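Local coordinates for protein DegT/DnrJ/EryC1/StrS aminotransferase (Brucella abortus 2308, PDB 4QGR) that probably transfers amino groups as a pyridoxal-phosphate-dependent aminotransferase of the DegT/DnrJ/EryC1/StrS family, at residues A[37-51]-A[244-257]. Residues are numbered along the deposited sequence; the frame is centred on the assembly and turned at random.
Sequences RYILGPEVAEFEKKL and RLDTIQAAVLLEKL. With ACT (acetate ion), chain D.
Thr247 OG1 is gripped from two directions by the turn ahead of helix 42-55: it donates to Arg37 O at 2.7 Å, in the plane of that carbonyl, and accepts from Gly41 N at 2.8 Å. The hydroxyl stands beside its own backbone N (chi1 -53°), which turns CG2 toward the Glu43 carboxylate, whose OE2 is paired with Lys31. Water 2 links Leu40 N to Leu245 O, adding a bridge between the two backbones. Further along, segments 42-51 and 247-257 cross at 39°, their axes 7.8 Å apart at closest approach; Ala250 CB lies 3.6 Å from Glu43 O, its small side chain consistent with the short spacing. Phe47, its CG anti to the backbone N (chi1 172°), fits as a knob among Ala250, Leu253, Leu254 and Leu257. Leu253 CB makes a CH-pi contact over one face of the ring, 3.8 Å from the centroid, and Phe195 meets the ring edge-to-face. In return, Leu254 wedges among Glu43, Glu46, Phe47 and Lys50, its CD1 against Glu46 CD and CD2 against Lys50 CD; a salt bridge joins Glu46 and Lys50. At the other end, Ile39 CG2 lies over one face of the Arg244 guanidinium, while an acetate, probably from the crystallisation liquor, accepts from NH1 and NH2. Polar bonds thus tie the turn to the start of helix 247-278, while largely apolar knobs join the helices; Arg244 pairs with Asp206 of the second subunit, near pyridoxal phosphate.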
loop_
_atom_site.group_PDB
_atom_site.type_symbol
_atom_site.label_atom_id
_atom_site.label_comp_id
_atom_site.label_asym_id
_atom_site.label_seq_id
_atom_site.Cartn_x
_atom_site.Cartn_y
_atom_site.Cartn_z
ATOM N N ARG A 37 12.886 14.297 3.138
ATOM C CA ARG A 37 13.141 12.895 3.430
ATOM C C ARG A 37 11.797 12.190 3.499
ATOM O O ARG A 37 11.350 11.710 4.532
ATOM C CB ARG A 37 13.894 12.760 4.727
ATOM C CG ARG A 37 15.207 13.511 4.662
ATOM C CD ARG A 37 16.085 13.175 5.827
ATOM N NE ARG A 37 17.211 14.094 5.848
ATOM C CZ ARG A 37 18.363 13.849 6.449
ATOM N NH1 ARG A 37 18.571 12.678 7.054
ATOM N NH2 ARG A 37 19.324 14.762 6.406
ATOM N N TYR A 38 11.177 12.116 2.346
ATOM C CA TYR A 38 9.774 11.729 2.245
ATOM C C TYR A 38 9.549 10.240 2.437
ATOM O O TYR A 38 8.403 9.811 2.663
ATOM C CB TYR A 38 9.240 12.173 0.877
ATOM C CG TYR A 38 9.391 13.649 0.671
ATOM C CD1 TYR A 38 8.830 14.561 1.571
ATOM C CD2 TYR A 38 10.098 14.148 -0.408
ATOM C CE1 TYR A 38 9.021 15.935 1.429
ATOM C CE2 TYR A 38 10.287 15.511 -0.574
ATOM C CZ TYR A 38 9.700 16.409 0.335
ATOM O OH TYR A 38 9.870 17.766 0.155
ATOM N N ILE A 39 10.600 9.445 2.279
ATOM C CA ILE A 39 10.496 8.018 2.445
ATOM C C ILE A 39 11.405 7.575 3.581
ATOM O O ILE A 39 12.626 7.741 3.506
ATOM C CB ILE A 39 10.931 7.271 1.157
ATOM C CG1 ILE A 39 10.109 7.725 -0.055
ATOM C CG2 ILE A 39 10.895 5.791 1.360
ATOM C CD1 ILE A 39 8.635 7.332 -0.042
ATOM N N LEU A 40 10.816 6.958 4.587
ATOM C CA LEU A 40 11.552 6.532 5.786
ATOM C C LEU A 40 12.466 7.615 6.355
ATOM O O LEU A 40 13.641 7.374 6.724
ATOM C CB LEU A 40 12.317 5.245 5.506
ATOM C CG LEU A 40 11.496 4.066 4.997
ATOM C CD1 LEU A 40 12.391 2.905 4.604
ATOM C CD2 LEU A 40 10.456 3.645 6.012
ATOM N N GLY A 41 11.911 8.813 6.488
ATOM C CA GLY A 41 12.619 9.909 7.144
ATOM C C GLY A 41 12.576 9.705 8.628
ATOM O O GLY A 41 12.004 8.725 9.110
ATOM N N PRO A 42 13.177 10.633 9.383
ATOM C CA PRO A 42 13.397 10.383 10.802
ATOM C C PRO A 42 12.162 10.141 11.622
ATOM O O PRO A 42 12.208 9.351 12.547
ATOM C CB PRO A 42 14.102 11.653 11.290
ATOM C CG PRO A 42 14.791 12.138 10.067
ATOM C CD PRO A 42 13.918 11.811 8.904
ATOM N N GLU A 43 11.055 10.801 11.266
ATOM C CA GLU A 43 9.820 10.658 11.999
ATOM C C GLU A 43 9.311 9.208 12.011
ATOM O O GLU A 43 8.654 8.811 12.955
ATOM C CB GLU A 43 8.718 11.602 11.449
ATOM C CG GLU A 43 8.924 13.087 11.778
ATOM C CD GLU A 43 9.883 13.825 10.851
ATOM O OE1 GLU A 43 10.602 13.220 10.039
ATOM O OE2 GLU A 43 9.958 15.061 10.971
ATOM N N VAL A 44 9.636 8.415 10.994
ATOM C CA VAL A 44 9.154 7.037 10.961
ATOM C C VAL A 44 9.723 6.228 12.135
ATOM O O VAL A 44 8.989 5.687 12.942
ATOM C CB VAL A 44 9.397 6.357 9.603
ATOM C CG1 VAL A 44 8.811 4.961 9.593
ATOM C CG2 VAL A 44 8.729 7.158 8.497
ATOM N N ALA A 45 11.036 6.198 12.261
ATOM C CA ALA A 45 11.652 5.472 13.361
ATOM C C ALA A 45 11.307 6.062 14.719
ATOM O O ALA A 45 11.137 5.323 15.693
ATOM C CB ALA A 45 13.156 5.393 13.168
ATOM N N GLU A 46 11.209 7.380 14.772
ATOM C CA GLU A 46 10.824 8.055 15.982
ATOM C C GLU A 46 9.441 7.588 16.430
ATOM O O GLU A 46 9.207 7.276 17.627
ATOM C CB GLU A 46 10.922 9.577 15.765
ATOM C CG GLU A 46 10.569 10.382 16.982
ATOM C CD GLU A 46 10.552 11.895 16.735
ATOM O OE1 GLU A 46 10.892 12.369 15.599
ATOM O OE2 GLU A 46 10.135 12.576 17.706
ATOM N N PHE A 47 8.506 7.536 15.486
ATOM C CA PHE A 47 7.159 7.089 15.822
ATOM C C PHE A 47 7.179 5.604 16.239
ATOM O O PHE A 47 6.509 5.228 17.203
ATOM C CB PHE A 47 6.175 7.387 14.671
ATOM C CG PHE A 47 4.824 6.800 14.855
ATOM C CD1 PHE A 47 3.983 7.269 15.857
ATOM C CD2 PHE A 47 4.367 5.792 14.033
ATOM C CE1 PHE A 47 2.748 6.730 16.044
ATOM C CE2 PHE A 47 3.126 5.266 14.202
ATOM C CZ PHE A 47 2.300 5.750 15.215
ATOM N N GLU A 48 7.937 4.782 15.537
ATOM C CA GLU A 48 7.991 3.344 15.897
ATOM C C GLU A 48 8.441 3.202 17.362
ATOM O O GLU A 48 7.896 2.401 18.123
ATOM C CB GLU A 48 8.955 2.581 14.976
ATOM C CG GLU A 48 8.442 2.393 13.542
ATOM C CD GLU A 48 9.438 1.669 12.601
ATOM O OE1 GLU A 48 10.675 1.646 12.866
ATOM O OE2 GLU A 48 8.988 1.121 11.580
ATOM N N LYS A 49 9.445 3.973 17.747
ATOM C CA LYS A 49 9.955 3.893 19.124
ATOM C C LYS A 49 8.985 4.344 20.174
ATOM O O LYS A 49 8.782 3.672 21.178
ATOM C CB LYS A 49 11.240 4.702 19.264
ATOM C CG LYS A 49 12.361 3.919 18.675
ATOM C CD LYS A 49 13.552 4.766 18.309
ATOM C CE LYS A 49 14.414 3.971 17.330
ATOM N NZ LYS A 49 15.617 4.737 16.939
ATOM N N LYS A 50 8.364 5.490 19.924
ATOM C CA LYS A 50 7.422 6.064 20.876
ATOM C C LYS A 50 6.172 5.200 20.974
ATOM O O LYS A 50 5.712 4.921 22.101
ATOM C CB LYS A 50 7.091 7.511 20.523
ATOM C CG LYS A 50 8.291 8.413 20.782
ATOM C CD LYS A 50 8.063 9.886 20.458
ATOM C CE LYS A 50 9.244 10.701 21.027
ATOM N NZ LYS A 50 9.572 11.849 20.126
ATOM N N LEU A 51 5.682 4.694 19.843
ATOM C CA LEU A 51 4.523 3.785 19.885
ATOM C C LEU A 51 4.884 2.463 20.581
ATOM O O LEU A 51 4.117 1.932 21.402
ATOM C CB LEU A 51 3.968 3.486 18.503
ATOM C CG LEU A 51 2.664 2.690 18.454
ATOM C CD1 LEU A 51 1.540 3.345 19.239
ATOM C CD2 LEU A 51 2.249 2.452 16.999
ATOM N N ARG A 244 5.260 0.980 3.165
ATOM C CA ARG A 244 5.925 1.931 4.060
ATOM C C ARG A 244 4.924 2.945 4.582
ATOM O O ARG A 244 3.996 3.365 3.874
ATOM C CB ARG A 244 7.062 2.644 3.323
ATOM C CG ARG A 244 8.178 1.702 2.886
ATOM C CD ARG A 244 9.276 2.402 2.084
ATOM N NE ARG A 244 8.831 2.783 0.754
ATOM C CZ ARG A 244 9.549 2.678 -0.359
ATOM N NH1 ARG A 244 10.785 2.180 -0.337
ATOM N NH2 ARG A 244 9.049 3.126 -1.483
ATOM N N LEU A 245 5.122 3.350 5.838
ATOM C CA LEU A 245 4.445 4.549 6.366
ATOM C C LEU A 245 5.189 5.797 5.920
ATOM O O LEU A 245 6.411 5.925 6.185
ATOM C CB LEU A 245 4.424 4.500 7.875
ATOM C CG LEU A 245 3.728 5.632 8.648
ATOM C CD1 LEU A 245 2.266 5.544 8.420
ATOM C CD2 LEU A 245 4.031 5.534 10.147
ATOM N N ASP A 246 4.477 6.716 5.257
ATOM C CA ASP A 246 5.124 7.925 4.732
ATOM C C ASP A 246 5.652 8.764 5.919
ATOM O O ASP A 246 5.002 8.843 6.972
ATOM C CB ASP A 246 4.154 8.832 3.978
ATOM C CG ASP A 246 3.596 8.253 2.710
ATOM O OD1 ASP A 246 4.186 7.307 2.069
ATOM O OD2 ASP A 246 2.500 8.802 2.315
ATOM N N THR A 247 6.784 9.414 5.737
ATOM C CA THR A 247 7.347 10.302 6.754
ATOM C C THR A 247 6.318 11.344 7.174
ATOM O O THR A 247 6.136 11.634 8.349
ATOM C CB THR A 247 8.573 11.041 6.218
ATOM O OG1 THR A 247 9.503 10.093 5.674
ATOM C CG2 THR A 247 9.260 11.804 7.345
ATOM N N ILE A 248 5.624 11.899 6.182
ATOM C CA ILE A 248 4.623 12.926 6.482
ATOM C C ILE A 248 3.510 12.379 7.368
ATOM O O ILE A 248 3.023 13.088 8.260
ATOM C CB ILE A 248 4.113 13.558 5.166
ATOM C CG1 ILE A 248 3.484 14.909 5.428
ATOM C CG2 ILE A 248 3.180 12.630 4.399
ATOM C CD1 ILE A 248 3.151 15.675 4.180
ATOM N N GLN A 249 3.127 11.116 7.191
ATOM C CA GLN A 249 2.102 10.548 8.058
ATOM C C GLN A 249 2.657 10.171 9.427
ATOM O O GLN A 249 1.954 10.306 10.464
ATOM C CB GLN A 249 1.447 9.322 7.377
ATOM C CG GLN A 249 0.700 9.646 6.116
ATOM C CD GLN A 249 -0.326 10.737 6.268
ATOM O OE1 GLN A 249 -0.918 10.922 7.346
ATOM N NE2 GLN A 249 -0.612 11.416 5.163
ATOM N N ALA A 250 3.900 9.715 9.494
ATOM C CA ALA A 250 4.534 9.486 10.826
ATOM C C ALA A 250 4.578 10.785 11.672
ATOM O O ALA A 250 4.375 10.761 12.896
ATOM C CB ALA A 250 5.903 8.889 10.689
ATOM N N ALA A 251 4.785 11.912 10.994
ATOM C CA ALA A 251 4.877 13.212 11.666
ATOM C C ALA A 251 3.518 13.581 12.252
ATOM O O ALA A 251 3.421 14.028 13.418
ATOM C CB ALA A 251 5.336 14.238 10.685
ATOM N N VAL A 252 2.456 13.361 11.476
ATOM C CA VAL A 252 1.090 13.490 12.005
ATOM C C VAL A 252 0.860 12.596 13.238
ATOM O O VAL A 252 0.366 13.044 14.304
ATOM C CB VAL A 252 0.050 13.227 10.881
ATOM C CG1 VAL A 252 -1.350 13.098 11.463
ATOM C CG2 VAL A 252 0.094 14.368 9.888
ATOM N N LEU A 253 1.230 11.329 13.094
ATOM C CA LEU A 253 1.005 10.316 14.138
ATOM C C LEU A 253 1.737 10.609 15.457
ATOM O O LEU A 253 1.215 10.345 16.554
ATOM C CB LEU A 253 1.345 8.924 13.591
ATOM C CG LEU A 253 0.261 8.376 12.663
ATOM C CD1 LEU A 253 0.776 7.281 11.764
ATOM C CD2 LEU A 253 -0.953 7.888 13.397
ATOM N N LEU A 254 2.904 11.213 15.338
ATOM C CA LEU A 254 3.641 11.623 16.540
ATOM C C LEU A 254 2.803 12.584 17.361
ATOM O O LEU A 254 2.722 12.471 18.569
ATOM C CB LEU A 254 4.981 12.207 16.180
ATOM C CG LEU A 254 6.057 11.179 15.795
ATOM C CD1 LEU A 254 7.227 11.859 15.103
ATOM C CD2 LEU A 254 6.540 10.423 17.024
ATOM N N GLU A 255 2.144 13.527 16.694
ATOM C CA GLU A 255 1.284 14.466 17.415
ATOM C C GLU A 255 -0.020 13.807 17.911
ATOM O O GLU A 255 -0.434 14.072 19.044
ATOM C CB GLU A 255 0.978 15.654 16.544
ATOM C CG GLU A 255 2.179 16.454 16.092
ATOM C CD GLU A 255 3.017 17.051 17.220
ATOM O OE1 GLU A 255 2.529 17.258 18.362
ATOM O OE2 GLU A 255 4.205 17.298 16.979
ATOM N N LYS A 256 -0.605 12.902 17.125
ATOM C CA LYS A 256 -1.773 12.155 17.589
ATOM C C LYS A 256 -1.434 11.318 18.845
ATOM O O LYS A 256 -2.192 11.269 19.820
ATOM C CB LYS A 256 -2.321 11.244 16.500
ATOM C CG LYS A 256 -2.696 11.874 15.177
ATOM C CD LYS A 256 -3.754 12.971 15.346
ATOM C CE LYS A 256 -4.606 13.121 14.098
ATOM N NZ LYS A 256 -5.525 11.984 13.910
ATOM N N LEU A 257 -0.263 10.697 18.811
ATOM C CA LEU A 257 0.137 9.765 19.868
ATOM C C LEU A 257 0.284 10.521 21.174
ATOM O O LEU A 257 -0.127 10.030 22.245
ATOM C CB LEU A 257 1.414 8.982 19.479
ATOM C CG LEU A 257 1.948 8.063 20.584
ATOM C CD1 LEU A 257 0.898 6.944 20.849
ATOM C CD2 LEU A 257 3.289 7.488 20.156
HETATM C C ACT D . 11.268 2.222 -4.126
HETATM O O ACT D . 11.944 1.966 -3.089
HETATM O OXT ACT D . 10.038 2.088 -4.159
HETATM C CH3 ACT D . 11.954 2.717 -5.371
HETATM O O HOH W 1 6.366 11.586 3.369
HETATM O O HOH W 2 8.195 6.287 4.338
#